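Local coordinates for putative uncharacterized protein (Trypanosoma brucei brucei, PDB 5KO4) that is of unknown function but, as a bromodomain-containing protein, probably binds acetylated lysine side chains such as those of histone tails, at residues S61-A64 against F65-M69; I93-A96 against M97-F101; D20-D24 against G25-R29; L49-A52 against R53-Y57. All coordinates share one frame; numbering follows the deposited sequence.

How the interactions relate
The chain is the bromodomain part of a longer protein, a bundle of four main helices. All four contacts are local, between residues a few positions apart. Interactions 1, 2 and 4 lie along single helices and are partly buried. Interaction 3 lies at the surface, where helix 8-21 passes into the long loop that holds the short helix 37-40 before helix 47-55. Interactions 1 and 4 touch through a salt bridge and apolar packing. Interactions 1 and 2 meet by packing alone, as do 2 and 3. Backbone bonds carry the three helical contacts, and interaction 2 adds a shared water. In interaction 3 a single carboxylate receives backbone N-H groups of the loop.

Interaction 1: residues S61-A64 against F65-M69; sequences SPSA and FINDM
Pro-62 and Ile-66 meet one turn apart in the first turns of helix 62-80. Backbone bonds come first. Ile-66 N gives its hydrogen to Pro-62 O at 2.9 Å, with an N-H...O angle of 168°. Asn-67 N bonds Ser-63 O, and Asp-68 N bonds Ala-64 O at a longer 3.3 Å. Ser-61 is the N-cap, and Pro-62, which has no N-H to offer, fits the first turn well.

The Ile-66 side chain follows the same path. Its CG1 lies beside its own backbone N (chi1 -73°), which brings this carbon back to 3.4 Å from the carbonyl oxygen Pro-62 O. Asn-67, with the same first torsion, does likewise. Its amide folds back on Ser-63 O, with Asn-67 CG at 3.1 Å from that oxygen. OD1 and ND2 are about equally far from it, and neither is hydrogen-bonded to it.

Further along, Met-69 CG stands over one face of the Phe-65 ring, toward its rim. Asp-68 sends OD2 to the hydroxyl of Tyr-59. Phe-65 packs on Cys-11 of helix 8-21 and on helix 47-55, while Ile-66 rests on Phe-101 of helix 85-104, so this turn is fitted among all three other main helices.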
ATOM      1  N   SER A  61      27.334   9.478  11.213  1.00 13.17           N
ATOM      2  CA  SER A  61      28.169   8.484  10.572  1.00 13.25           C
ATOM      3  C   SER A  61      27.348   7.791   9.511  1.00 14.33           C
ATOM      4  O   SER A  61      26.114   7.810   9.560  1.00 14.52           O
ATOM      5  CB  SER A  61      28.662   7.470  11.592  1.00 18.39           C
ATOM      6  OG  SER A  61      27.626   6.560  11.905  1.00 25.22           O
ATOM      7  N   PRO A  62      27.990   7.179   8.508  1.00 11.51           N
ATOM      8  CA  PRO A  62      27.207   6.501   7.476  1.00 11.88           C
ATOM      9  C   PRO A  62      26.369   5.339   8.016  1.00 12.91           C
ATOM     10  O   PRO A  62      25.316   5.054   7.456  1.00 12.19           O
ATOM     11  CB  PRO A  62      28.245   5.993   6.477  1.00 13.96           C
ATOM     12  CG  PRO A  62      29.547   6.279   7.039  1.00 17.06           C
ATOM     13  CD  PRO A  62      29.440   7.125   8.244  1.00 12.76           C
ATOM     14  N   SER A  63      26.824   4.682   9.103  0.50 11.26           N
ATOM     15  CA  SER A  63      26.099   3.551   9.677  0.50 10.69           C
ATOM     16  C   SER A  63      24.686   3.937  10.114  0.50 12.65           C
ATOM     17  O   SER A  63      23.778   3.135   9.964  0.50 11.97           O
ATOM     18  CB  SER A  63      26.860   2.967  10.863  0.50 15.62           C
ATOM     19  OG  SER A  63      26.200   1.818  11.368  0.50 29.25           O
ATOM     20  N   ALA A  64      24.494   5.156  10.649  1.00 10.65           N
ATOM     21  CA  ALA A  64      23.176   5.589  11.105  1.00 11.37           C
ATOM     22  C   ALA A  64      22.227   5.815   9.925  1.00 12.35           C
ATOM     23  O   ALA A  64      21.049   5.465  10.003  1.00 12.46           O
ATOM     24  CB  ALA A  64      23.300   6.855  11.928  1.00 13.22           C
ATOM     25  N   PHE A  65      22.748   6.350   8.816  1.00  9.79           N
ATOM     26  CA  PHE A  65      21.955   6.514   7.596  1.00  9.09           C
ATOM     27  C   PHE A  65      21.583   5.133   7.027  1.00 10.46           C
ATOM     28  O   PHE A  65      20.417   4.885   6.710  1.00 10.92           O
ATOM     29  CB  PHE A  65      22.752   7.333   6.579  1.00  9.00           C
ATOM     30  CG  PHE A  65      22.175   7.331   5.191  1.00  8.18           C
ATOM     31  CD1 PHE A  65      21.110   8.153   4.865  1.00  9.64           C
ATOM     32  CD2 PHE A  65      22.690   6.505   4.212  1.00  8.71           C
ATOM     33  CE1 PHE A  65      20.570   8.143   3.577  1.00 10.53           C
ATOM     34  CE2 PHE A  65      22.187   6.538   2.915  1.00 10.46           C
ATOM     35  CZ  PHE A  65      21.130   7.358   2.605  1.00  9.39           C
ATOM     36  N   ILE A  66      22.563   4.218   6.962  1.00  8.91           N
ATOM     37  CA  ILE A  66      22.341   2.857   6.474  1.00  8.70           C
ATOM     38  C   ILE A  66      21.262   2.178   7.313  1.00 10.31           C
ATOM     39  O   ILE A  66      20.376   1.527   6.760  1.00 10.90           O
ATOM     40  CB  ILE A  66      23.669   2.048   6.480  1.00 11.02           C
ATOM     41  CG1 ILE A  66      24.596   2.547   5.335  1.00 11.90           C
ATOM     42  CG2 ILE A  66      23.400   0.543   6.359  1.00 12.84           C
ATOM     43  CD1 ILE A  66      26.031   2.135   5.496  1.00 15.61           C
ATOM     44  N   ASN A  67      21.315   2.333   8.632  1.00  9.35           N
ATOM     45  CA  ASN A  67      20.311   1.735   9.496  1.00  9.69           C
ATOM     46  C   ASN A  67      18.907   2.176   9.123  1.00 10.84           C
ATOM     47  O   ASN A  67      18.006   1.352   9.054  1.00 10.03           O
ATOM     48  CB  ASN A  67      20.573   2.094  10.934  1.00 11.34           C
ATOM     49  CG  ASN A  67      21.744   1.371  11.522  1.00 25.91           C
ATOM     50  OD1 ASN A  67      22.281   0.427  10.950  1.00 26.11           O
ATOM     51  ND2 ASN A  67      22.285   1.926  12.558  1.00 23.07           N
ATOM     52  N   ASP A  68      18.701   3.487   8.912  1.00  8.86           N
ATOM     53  CA  ASP A  68      17.352   3.969   8.585  1.00  8.91           C
ATOM     54  C   ASP A  68      16.902   3.498   7.196  1.00  9.55           C
ATOM     55  O   ASP A  68      15.728   3.144   7.017  1.00  8.95           O
ATOM     56  CB  ASP A  68      17.275   5.486   8.658  1.00  9.49           C
ATOM     57  CG  ASP A  68      17.233   6.032  10.062  1.00 12.60           C
ATOM     58  OD1 ASP A  68      17.142   5.220  11.021  1.00 12.47           O
ATOM     59  OD2 ASP A  68      17.319   7.267  10.215  1.00 14.16           O
ATOM     60  N   MET A  69      17.825   3.449   6.218  1.00  8.20           N
ATOM     61  CA  MET A  69      17.487   2.958   4.896  1.00  7.98           C
ATOM     62  C   MET A  69      17.081   1.497   4.942  1.00  9.27           C
ATOM     63  O   MET A  69      16.067   1.115   4.341  1.00  9.75           O
ATOM     64  CB  MET A  69      18.684   3.130   3.969  1.00  9.23           C
ATOM     65  CG  MET A  69      19.053   4.597   3.700  1.00  9.92           C
ATOM     66  SD  MET A  69      17.883   5.423   2.596  1.00 12.00           S
ATOM     67  CE  MET A  69      18.355   4.713   1.042  1.00 13.28           C
TER

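Interaction 2: residues I93-A96 against M97-F101; sequences IEIA and MEDLF
Glu-94 OE2 and Glu-98 OE2 share one water, which donates to both at 2.6 Å. The two glutamates are one turn apart on helix 85-104, the last helix of the bromodomain bundle. Their side chains run side by side and point the same way, but the carboxylate planes are turned 78° apart. Glu-94 OE2 and Glu-98 OE2 stay 4.7 Å apart, and the water and Arg-70 probably ease the like charges. Arg-70 forms a salt bridge with Glu-98 OE2, and Tyr-77 holds Glu-94 OE1, so both ends are tied to helix 62-80.

Four successive backbone bonds run underneath, from Met-97 N to Ile-93 O through to Leu-100 N to Ala-96 O. The last is the most bent (N-H...O 143°). Asp-99 lies alongside Ile-95, its OD2 at 3.8 Å from Ile-95 CG2. The carboxylate folds back on Ile-95 O, with CG at 3.1 Å, but both are acceptors. Met-97, in one of two conformers, has CG between its backbone N and carbonyl carbon (chi1 69°), and its SD lies 4.4 Å from Ile-93 CG2. On the buried side, Met-97 O stands 3.1 Å above the plane of the Phe-101 ring, displaced toward its rim.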
ATOM      1  N   ILE A  93      15.033  -2.288  -4.278  1.00  9.27           N
ATOM      2  CA  ILE A  93      15.604  -1.097  -3.669  1.00  8.71           C
ATOM      3  C   ILE A  93      16.708  -1.490  -2.686  1.00 10.57           C
ATOM      4  O   ILE A  93      17.755  -0.847  -2.673  1.00 10.29           O
ATOM      5  CB  ILE A  93      14.475  -0.277  -3.000  1.00 10.82           C
ATOM      6  CG1 ILE A  93      13.627   0.401  -4.085  1.00 11.26           C
ATOM      7  CG2 ILE A  93      15.049   0.771  -2.013  1.00 11.76           C
ATOM      8  CD1 ILE A  93      12.324   0.981  -3.594  1.00 12.42           C
ATOM      9  N   GLU A  94      16.504  -2.550  -1.897  1.00  8.63           N
ATOM     10  CA  GLU A  94      17.515  -3.013  -0.963  1.00  8.10           C
ATOM     11  C   GLU A  94      18.770  -3.447  -1.718  1.00  9.48           C
ATOM     12  O   GLU A  94      19.888  -3.138  -1.308  1.00  9.47           O
ATOM     13  CB  GLU A  94      16.989  -4.179  -0.114  1.00  9.46           C
ATOM     14  CG  GLU A  94      17.949  -4.539   1.008  1.00 11.44           C
ATOM     15  CD  GLU A  94      17.546  -5.717   1.859  1.00 23.92           C
ATOM     16  OE1 GLU A  94      16.432  -6.242   1.662  1.00 15.09           O
ATOM     17  OE2 GLU A  94      18.374  -6.161   2.681  1.00 28.71           O
ATOM     18  N   ILE A  95      18.584  -4.169  -2.827  1.00  9.56           N
ATOM     19  CA  ILE A  95      19.692  -4.625  -3.648  1.00 10.13           C
ATOM     20  C   ILE A  95      20.468  -3.428  -4.137  1.00 11.07           C
ATOM     21  O   ILE A  95      21.690  -3.411  -4.042  1.00 11.49           O
ATOM     22  CB  ILE A  95      19.164  -5.489  -4.820  1.00 11.82           C
ATOM     23  CG1 ILE A  95      18.676  -6.842  -4.294  1.00 12.37           C
ATOM     24  CG2 ILE A  95      20.239  -5.685  -5.883  1.00 12.60           C
ATOM     25  CD1 ILE A  95      17.834  -7.589  -5.209  1.00 13.22           C
ATOM     26  N   ALA A  96      19.768  -2.401  -4.625  1.00  9.81           N
ATOM     27  CA  ALA A  96      20.433  -1.200  -5.103  1.00 10.96           C
ATOM     28  C   ALA A  96      21.195  -0.496  -4.025  1.00 12.99           C
ATOM     29  O   ALA A  96      22.360  -0.169  -4.224  1.00 13.08           O
ATOM     30  CB  ALA A  96      19.426  -0.243  -5.709  1.00 12.53           C
ATOM     31  N   MET A  97      20.572  -0.201  -2.904  0.60 10.80           N
ATOM     32  CA  MET A  97      21.299   0.561  -1.901  0.60  9.69           C
ATOM     33  C   MET A  97      22.481  -0.272  -1.314  0.60 12.40           C
ATOM     34  O   MET A  97      23.552   0.295  -1.129  0.60 10.98           O
ATOM     35  CB  MET A  97      20.366   1.086  -0.809  0.60 11.59           C
ATOM     36  CG  MET A  97      19.795   0.042   0.065  0.60 12.20           C
ATOM     37  SD  MET A  97      18.314   0.616   0.936  0.60 13.80           S
ATOM     38  CE  MET A  97      18.272  -0.531   2.194  0.60 11.05           C
ATOM     39  N   GLU A  98      22.348  -1.608  -1.168  1.00 10.39           N
ATOM     40  CA  GLU A  98      23.480  -2.420  -0.684  1.00 10.88           C
ATOM     41  C   GLU A  98      24.637  -2.428  -1.710  1.00 13.04           C
ATOM     42  O   GLU A  98      25.805  -2.329  -1.325  1.00 13.92           O
ATOM     43  CB  GLU A  98      23.050  -3.853  -0.355  1.00 12.76           C
ATOM     44  CG  GLU A  98      22.096  -3.953   0.829  1.00 15.55           C
ATOM     45  CD  GLU A  98      22.606  -3.419   2.153  1.00 16.93           C
ATOM     46  OE1 GLU A  98      23.829  -3.496   2.404  1.00 17.05           O
ATOM     47  OE2 GLU A  98      21.771  -2.933   2.951  1.00 17.36           O
ATOM     48  N   ASP A  99      24.316  -2.437  -3.015  1.00 10.39           N
ATOM     49  CA  ASP A  99      25.352  -2.368  -4.051  1.00 10.42           C
ATOM     50  C   ASP A  99      26.106  -1.052  -3.994  1.00 14.43           C
ATOM     51  O   ASP A  99      27.273  -0.997  -4.392  1.00 16.16           O
ATOM     52  CB  ASP A  99      24.731  -2.484  -5.450  1.00 11.50           C
ATOM     53  CG  ASP A  99      24.180  -3.841  -5.833  1.00 13.42           C
ATOM     54  OD1 ASP A  99      24.478  -4.838  -5.120  1.00 12.76           O
ATOM     55  OD2 ASP A  99      23.429  -3.910  -6.826  1.00 11.77           O
ATOM     56  N   LEU A 100      25.422   0.031  -3.610  1.00 10.69           N
ATOM     57  CA  LEU A 100      26.030   1.355  -3.536  1.00 11.03           C
ATOM     58  C   LEU A 100      26.743   1.588  -2.198  1.00 14.44           C
ATOM     59  O   LEU A 100      27.803   2.196  -2.217  1.00 14.81           O
ATOM     60  CB  LEU A 100      24.971   2.427  -3.754  1.00 12.06           C
ATOM     61  CG  LEU A 100      24.272   2.372  -5.109  1.00 15.73           C
ATOM     62  CD1 LEU A 100      23.158   3.404  -5.197  1.00 17.24           C
ATOM     63  CD2 LEU A 100      25.253   2.556  -6.248  1.00 18.10           C
ATOM     64  N   PHE A 101      26.234   1.049  -1.069  1.00 12.72           N
ATOM     65  CA  PHE A 101      26.928   1.252   0.216  1.00 12.67           C
ATOM     66  C   PHE A 101      28.336   0.689   0.169  1.00 19.42           C
ATOM     67  O   PHE A 101      29.244   1.296   0.725  1.00 19.69           O
ATOM     68  CB  PHE A 101      26.210   0.576   1.381  1.00 13.62           C
ATOM     69  CG  PHE A 101      24.788   0.960   1.677  1.00 13.55           C
ATOM     70  CD1 PHE A 101      24.334   2.255   1.457  1.00 12.72           C
ATOM     71  CD2 PHE A 101      23.935   0.068   2.292  1.00 12.79           C
ATOM     72  CE1 PHE A 101      23.020   2.608   1.757  1.00 13.91           C
ATOM     73  CE2 PHE A 101      22.644   0.439   2.641  1.00 13.56           C
ATOM     74  CZ  PHE A 101      22.190   1.704   2.366  1.00 13.52           C
TER
HETATM   75  O   HOH W   1      20.164  -4.774   3.911  1.00 26.45           O

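Interaction 3: residues D20-D24 against G25-R29; sequences DLDRD and GIFAR
The Asp-22 carboxylate faces the backbone of Ile-26 and Phe-27 and takes an N-H from each. CG is anti to the backbone N (chi1 -172°), and this carries the carboxylate across to the following loop. OD1 accepts from Ile-26 N at 2.8 Å, on its syn side but 24° out of the carboxylate plane. OD2 accepts from Phe-27 N, also at 2.8 Å, through its syn lone pair. The second bond is straighter (N-H...O 164°). OD2 has one more partner, Trp-47 NE1. Three N-H groups therefore hold this buried carboxylate and fix its rotation.

The chain gets there by a type I beta turn from Asp-22 to Gly-25. Gly-25 N bonds Asp-22 O at 3.0 Å, from well above the carbonyl plane. Beyond it, Ile-26 CG2 lies over the centre of the Phe-27 ring, 3.7 Å above its plane.

The turn opens the ZA loop of the bromodomain, which carries the short helix 37-40 between helix 8-21 and helix 47-55. Asp-24 and Ile-26 pack on Lys-33 and Leu-34 of the second subunit. Asp-22 rests on Ile-93 of helix 85-104, and Phe-27 packs on Trp-47 of helix 47-55 and on Val-72 of helix 62-80.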
ATOM      1  N   ASP A  20      14.116   7.543  -6.741  1.00 11.81           N
ATOM      2  CA  ASP A  20      13.791   7.436  -8.174  1.00 12.59           C
ATOM      3  C   ASP A  20      13.322   6.008  -8.532  1.00 15.01           C
ATOM      4  O   ASP A  20      12.482   5.849  -9.412  1.00 15.53           O
ATOM      5  CB  ASP A  20      15.008   7.811  -9.035  1.00 14.70           C
ATOM      6  CG  ASP A  20      15.284   9.298  -9.163  1.00 29.25           C
ATOM      7  OD1 ASP A  20      14.356  10.097  -8.933  1.00 33.47           O
ATOM      8  OD2 ASP A  20      16.414   9.656  -9.543  1.00 34.18           O
ATOM      9  N   LEU A  21      13.894   4.969  -7.893  1.00 11.35           N
ATOM     10  CA  LEU A  21      13.457   3.584  -8.111  1.00 11.25           C
ATOM     11  C   LEU A  21      12.027   3.399  -7.612  1.00 15.00           C
ATOM     12  O   LEU A  21      11.271   2.614  -8.182  1.00 15.55           O
ATOM     13  CB  LEU A  21      14.366   2.596  -7.396  1.00 10.61           C
ATOM     14  CG  LEU A  21      15.783   2.507  -7.925  1.00 13.60           C
ATOM     15  CD1 LEU A  21      16.562   1.452  -7.165  1.00 13.50           C
ATOM     16  CD2 LEU A  21      15.813   2.187  -9.420  1.00 14.89           C
ATOM     17  N   ASP A  22      11.668   4.081  -6.516  1.00 12.50           N
ATOM     18  CA  ASP A  22      10.326   4.025  -5.975  1.00 12.11           C
ATOM     19  C   ASP A  22       9.515   5.082  -6.721  1.00 15.88           C
ATOM     20  O   ASP A  22       9.245   6.169  -6.213  1.00 15.08           O
ATOM     21  CB  ASP A  22      10.373   4.274  -4.468  1.00 12.20           C
ATOM     22  CG  ASP A  22       9.072   4.051  -3.758  1.00 15.66           C
ATOM     23  OD1 ASP A  22       8.061   3.734  -4.444  1.00 14.79           O
ATOM     24  OD2 ASP A  22       9.038   4.226  -2.523  1.00 13.18           O
ATOM     25  N   ARG A  23       9.143   4.738  -7.960  1.00 17.67           N
ATOM     26  CA  ARG A  23       8.550   5.659  -8.920  1.00 18.53           C
ATOM     27  C   ARG A  23       7.274   6.311  -8.393  1.00 23.53           C
ATOM     28  O   ARG A  23       7.073   7.506  -8.601  1.00 25.72           O
ATOM     29  CB  ARG A  23       8.246   4.928 -10.236  1.00 19.49           C
ATOM     30  CG  ARG A  23       9.494   4.402 -10.955  1.00 25.17           C
ATOM     31  CD  ARG A  23       9.135   3.543 -12.154  1.00 32.85           C
ATOM     32  NE  ARG A  23       8.636   4.342 -13.274  1.00 38.50           N
ATOM     33  CZ  ARG A  23       9.404   5.044 -14.110  1.00 56.75           C
ATOM     34  NH1 ARG A  23      10.727   5.072 -13.948  1.00 48.46           N
ATOM     35  NH2 ARG A  23       8.856   5.732 -15.104  1.00 42.68           N
ATOM     36  N   ASP A  24       6.437   5.550  -7.696  1.00 19.93           N
ATOM     37  CA  ASP A  24       5.162   6.064  -7.189  1.00 20.12           C
ATOM     38  C   ASP A  24       5.222   6.426  -5.683  1.00 21.26           C
ATOM     39  O   ASP A  24       4.181   6.701  -5.083  1.00 22.03           O
ATOM     40  CB  ASP A  24       4.076   5.029  -7.446  1.00 23.00           C
ATOM     41  CG  ASP A  24       4.023   4.640  -8.911  1.00 42.84           C
ATOM     42  OD1 ASP A  24       3.780   5.533  -9.751  1.00 45.06           O
ATOM     43  OD2 ASP A  24       4.361   3.478  -9.229  1.00 51.79           O
ATOM     44  N   GLY A  25       6.422   6.463  -5.104  1.00 16.37           N
ATOM     45  CA  GLY A  25       6.597   6.867  -3.716  1.00 14.66           C
ATOM     46  C   GLY A  25       5.886   5.993  -2.700  1.00 16.83           C
ATOM     47  O   GLY A  25       5.387   6.497  -1.690  1.00 15.44           O
ATOM     48  N   ILE A  26       5.887   4.675  -2.934  1.00 13.45           N
ATOM     49  CA  ILE A  26       5.237   3.684  -2.065  1.00 13.68           C
ATOM     50  C   ILE A  26       5.805   3.760  -0.642  1.00 14.43           C
ATOM     51  O   ILE A  26       5.063   3.625   0.338  1.00 15.38           O
ATOM     52  CB  ILE A  26       5.459   2.239  -2.657  1.00 17.36           C
ATOM     53  CG1 ILE A  26       4.867   2.106  -4.105  1.00 19.23           C
ATOM     54  CG2 ILE A  26       4.850   1.191  -1.754  1.00 21.65           C
ATOM     55  CD1 ILE A  26       3.429   2.521  -4.246  1.00 24.59           C
ATOM     56  N   PHE A  27       7.119   3.979  -0.519  1.00 10.31           N
ATOM     57  CA  PHE A  27       7.768   4.028   0.784  1.00  9.59           C
ATOM     58  C   PHE A  27       8.281   5.438   1.125  1.00 12.00           C
ATOM     59  O   PHE A  27       9.107   5.583   2.031  1.00 11.53           O
ATOM     60  CB  PHE A  27       8.941   3.040   0.801  1.00  9.84           C
ATOM     61  CG  PHE A  27       8.553   1.649   0.373  1.00 10.17           C
ATOM     62  CD1 PHE A  27       7.671   0.898   1.127  1.00 12.23           C
ATOM     63  CD2 PHE A  27       9.007   1.121  -0.827  1.00 11.04           C
ATOM     64  CE1 PHE A  27       7.292  -0.368   0.725  1.00 12.65           C
ATOM     65  CE2 PHE A  27       8.619  -0.154  -1.234  1.00 13.16           C
ATOM     66  CZ  PHE A  27       7.770  -0.892  -0.453  1.00 12.40           C
ATOM     67  N   ALA A  28       7.756   6.478   0.444  1.00 10.67           N
ATOM     68  CA  ALA A  28       8.251   7.838   0.603  1.00 10.71           C
ATOM     69  C   ALA A  28       7.612   8.587   1.727  1.00 12.50           C
ATOM     70  O   ALA A  28       8.253   9.490   2.265  1.00 11.59           O
ATOM     71  CB  ALA A  28       8.029   8.610  -0.673  1.00 12.28           C
ATOM     72  N   ARG A  29       6.337   8.308   2.034  1.00 11.83           N
ATOM     73  CA  ARG A  29       5.582   9.071   3.009  1.00 11.97           C
ATOM     74  C   ARG A  29       5.219   8.234   4.225  1.00 13.21           C
ATOM     75  O   ARG A  29       5.388   7.010   4.238  1.00 12.48           O
ATOM     76  CB  ARG A  29       4.319   9.620   2.351  1.00 13.35           C
ATOM     77  CG  ARG A  29       4.625  10.599   1.209  1.00 16.09           C
ATOM     78  CD  ARG A  29       3.366  11.069   0.495  1.00 23.38           C
TER

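Interaction 4: residues L49-A52 against R53-Y57; sequences LIKA and RLTRY
Leu-49 covers one face of the Arg-53 guanidinium, one turn further along helix 47-55. Leu-49 CG sits 3.9 Å from Arg-53 NE. Leu-49 CD2 stands 3.9 Å above the guanidinium plane, displaced toward its rim, while CD1 lies beside NE. The arginine chain is extended from CG to NE and passes Leu-49 obliquely. Leu-49 CG is anti to its own backbone N (chi1 -178°), which turns the side chain toward the arginine.

Backbone bonds set this spacing. Arg-53 N bonds Leu-49 O at 2.9 Å, and the same pattern continues to Arg-56 N on Ala-52 O. Thr-55 N bonds Lys-51 O with an N-H...O angle of 167°. Thr-55 OG1 approaches the same Lys-51 O to 3.2 Å. Arg-56 CG also closes on Ala-52 O, at 3.2 Å.

The helix then stops in a Schellman motif. Tyr-57, with positive phi, is its C-prime residue. Tyr-57 N bonds Leu-54 O at 3.2 Å, and Glu-58 N reaches back to Arg-53 O.

The next shell fixes the arginine. Its NH1 forms a salt bridge with Asp-68 OD2 of helix 62-80, and its side chain also touches Met-45 and Tyr-59. The pair with Glu-58 is long and weak. Ile-50 and Leu-54 face inward, on helix 62-80 and helix 8-21 respectively.

Arg-53 thus uses its two characters at once. Its flat face takes apolar cover from Leu-49, while its NH1 pairs with the Asp-68 carboxylate, a pairing that ties two successive helices and probably favours the ionised form of both groups.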
ATOM      1  N   LEU A  49      11.334  11.139   5.556  1.00 10.89           N
ATOM      2  CA  LEU A  49      11.893  11.323   6.900  1.00 10.88           C
ATOM      3  C   LEU A  49      13.422  11.232   6.849  1.00 11.36           C
ATOM      4  O   LEU A  49      14.114  12.047   7.458  1.00 11.78           O
ATOM      5  CB  LEU A  49      11.321  10.294   7.872  1.00 11.48           C
ATOM      6  CG  LEU A  49      11.785  10.410   9.329  1.00 14.32           C
ATOM      7  CD1 LEU A  49      11.597  11.840   9.874  1.00 15.97           C
ATOM      8  CD2 LEU A  49      11.044   9.427  10.208  1.00 14.27           C
ATOM      9  N   ILE A  50      13.956  10.280   6.077  1.00  9.07           N
ATOM     10  CA  ILE A  50      15.402  10.164   5.929  1.00  8.63           C
ATOM     11  C   ILE A  50      15.959  11.428   5.248  1.00 11.42           C
ATOM     12  O   ILE A  50      17.018  11.907   5.639  1.00 11.90           O
ATOM     13  CB  ILE A  50      15.764   8.876   5.155  1.00 10.09           C
ATOM     14  CG1 ILE A  50      15.300   7.640   5.969  1.00  9.69           C
ATOM     15  CG2 ILE A  50      17.272   8.808   4.853  1.00 10.51           C
ATOM     16  CD1 ILE A  50      15.483   6.327   5.279  1.00 11.57           C
ATOM     17  N   LYS A  51      15.258  11.953   4.241  0.55 10.42           N
ATOM     18  CA  LYS A  51      15.690  13.181   3.580  0.55 11.01           C
ATOM     19  C   LYS A  51      15.752  14.323   4.598  0.55 13.10           C
ATOM     20  O   LYS A  51      16.729  15.069   4.636  0.55 12.64           O
ATOM     21  CB  LYS A  51      14.722  13.529   2.437  0.55 13.34           C
ATOM     22  CG  LYS A  51      15.054  14.810   1.683  0.55 19.24           C
ATOM     23  CD  LYS A  51      16.305  14.669   0.828  0.55 27.64           C
ATOM     24  CE  LYS A  51      16.881  16.007   0.452  0.70 31.81           C
ATOM     25  NZ  LYS A  51      15.894  16.874  -0.238  0.70 30.81           N
ATOM     26  N   ALA A  52      14.725  14.443   5.441  1.00 11.48           N
ATOM     27  CA  ALA A  52      14.689  15.505   6.459  1.00 12.36           C
ATOM     28  C   ALA A  52      15.843  15.344   7.461  1.00 13.74           C
ATOM     29  O   ALA A  52      16.447  16.325   7.888  1.00 13.28           O
ATOM     30  CB  ALA A  52      13.357  15.486   7.187  1.00 13.53           C
ATOM     31  N   ARG A  53      16.186  14.099   7.804  1.00 11.94           N
ATOM     32  CA  ARG A  53      17.282  13.840   8.714  1.00 11.75           C
ATOM     33  C   ARG A  53      18.616  14.221   8.089  1.00 13.77           C
ATOM     34  O   ARG A  53      19.487  14.719   8.798  1.00 12.96           O
ATOM     35  CB  ARG A  53      17.271  12.367   9.146  1.00 11.03           C
ATOM     36  CG  ARG A  53      16.105  12.118  10.068  1.00 12.84           C
ATOM     37  CD  ARG A  53      15.966  10.705  10.530  1.00 11.63           C
ATOM     38  NE  ARG A  53      14.939  10.647  11.575  1.00 12.96           N
ATOM     39  CZ  ARG A  53      14.627   9.565  12.275  1.00 15.31           C
ATOM     40  NH1 ARG A  53      15.269   8.425  12.066  1.00 13.04           N
ATOM     41  NH2 ARG A  53      13.709   9.630  13.233  1.00 13.90           N
ATOM     42  N   LEU A  54      18.794  14.008   6.759  1.00 11.87           N
ATOM     43  CA  LEU A  54      20.016  14.452   6.087  1.00 13.83           C
ATOM     44  C   LEU A  54      20.108  15.971   6.145  1.00 14.90           C
ATOM     45  O   LEU A  54      21.156  16.519   6.485  1.00 14.34           O
ATOM     46  CB  LEU A  54      20.060  14.005   4.617  1.00 15.66           C
ATOM     47  CG  LEU A  54      20.450  12.576   4.354  1.00 21.56           C
ATOM     48  CD1 LEU A  54      20.202  12.225   2.903  1.00 22.57           C
ATOM     49  CD2 LEU A  54      21.916  12.337   4.658  1.00 22.23           C
ATOM     50  N   THR A  55      18.999  16.657   5.836  1.00 12.90           N
ATOM     51  CA  THR A  55      18.943  18.111   5.875  1.00 13.07           C
ATOM     52  C   THR A  55      19.254  18.638   7.276  1.00 16.14           C
ATOM     53  O   THR A  55      19.963  19.624   7.419  1.00 15.80           O
ATOM     54  CB  THR A  55      17.568  18.589   5.405  1.00 14.14           C
ATOM     55  OG1 THR A  55      17.356  18.111   4.079  1.00 15.29           O
ATOM     56  CG2 THR A  55      17.431  20.124   5.428  1.00 14.19           C
ATOM     57  N   ARG A  56      18.768  17.961   8.315  1.00 12.73           N
ATOM     58  CA  ARG A  56      18.942  18.429   9.680  1.00 12.57           C
ATOM     59  C   ARG A  56      20.236  17.909  10.348  1.00 14.72           C
ATOM     60  O   ARG A  56      20.416  18.098  11.561  1.00 15.55           O
ATOM     61  CB  ARG A  56      17.735  18.009  10.502  1.00 12.12           C
ATOM     62  CG  ARG A  56      16.466  18.694  10.049  1.00 13.39           C
ATOM     63  CD  ARG A  56      15.287  18.087  10.751  1.00 14.60           C
ATOM     64  NE  ARG A  56      14.030  18.752  10.421  1.00 17.05           N
ATOM     65  CZ  ARG A  56      13.626  19.905  10.950  1.00 16.18           C
ATOM     66  NH1 ARG A  56      14.409  20.570  11.790  1.00 15.26           N
ATOM     67  NH2 ARG A  56      12.446  20.413  10.620  1.00 16.37           N
ATOM     68  N   TYR A  57      21.155  17.313   9.554  1.00 11.45           N
ATOM     69  CA  TYR A  57      22.424  16.754  10.029  1.00 12.37           C
ATOM     70  C   TYR A  57      22.240  15.762  11.182  1.00 15.53           C
ATOM     71  O   TYR A  57      23.093  15.703  12.073  1.00 17.40           O
ATOM     72  CB  TYR A  57      23.385  17.860  10.509  1.00 14.26           C
ATOM     73  CG  TYR A  57      23.929  18.774   9.447  1.00 14.97           C
ATOM     74  CD1 TYR A  57      24.599  18.262   8.338  1.00 15.41           C
ATOM     75  CD2 TYR A  57      23.993  20.144   9.656  1.00 15.43           C
ATOM     76  CE1 TYR A  57      25.199  19.101   7.406  1.00 14.59           C
ATOM     77  CE2 TYR A  57      24.624  20.987   8.755  1.00 16.47           C
ATOM     78  CZ  TYR A  57      25.225  20.464   7.629  1.00 17.92           C
ATOM     79  OH  TYR A  57      25.841  21.299   6.741  1.00 17.84           O
TER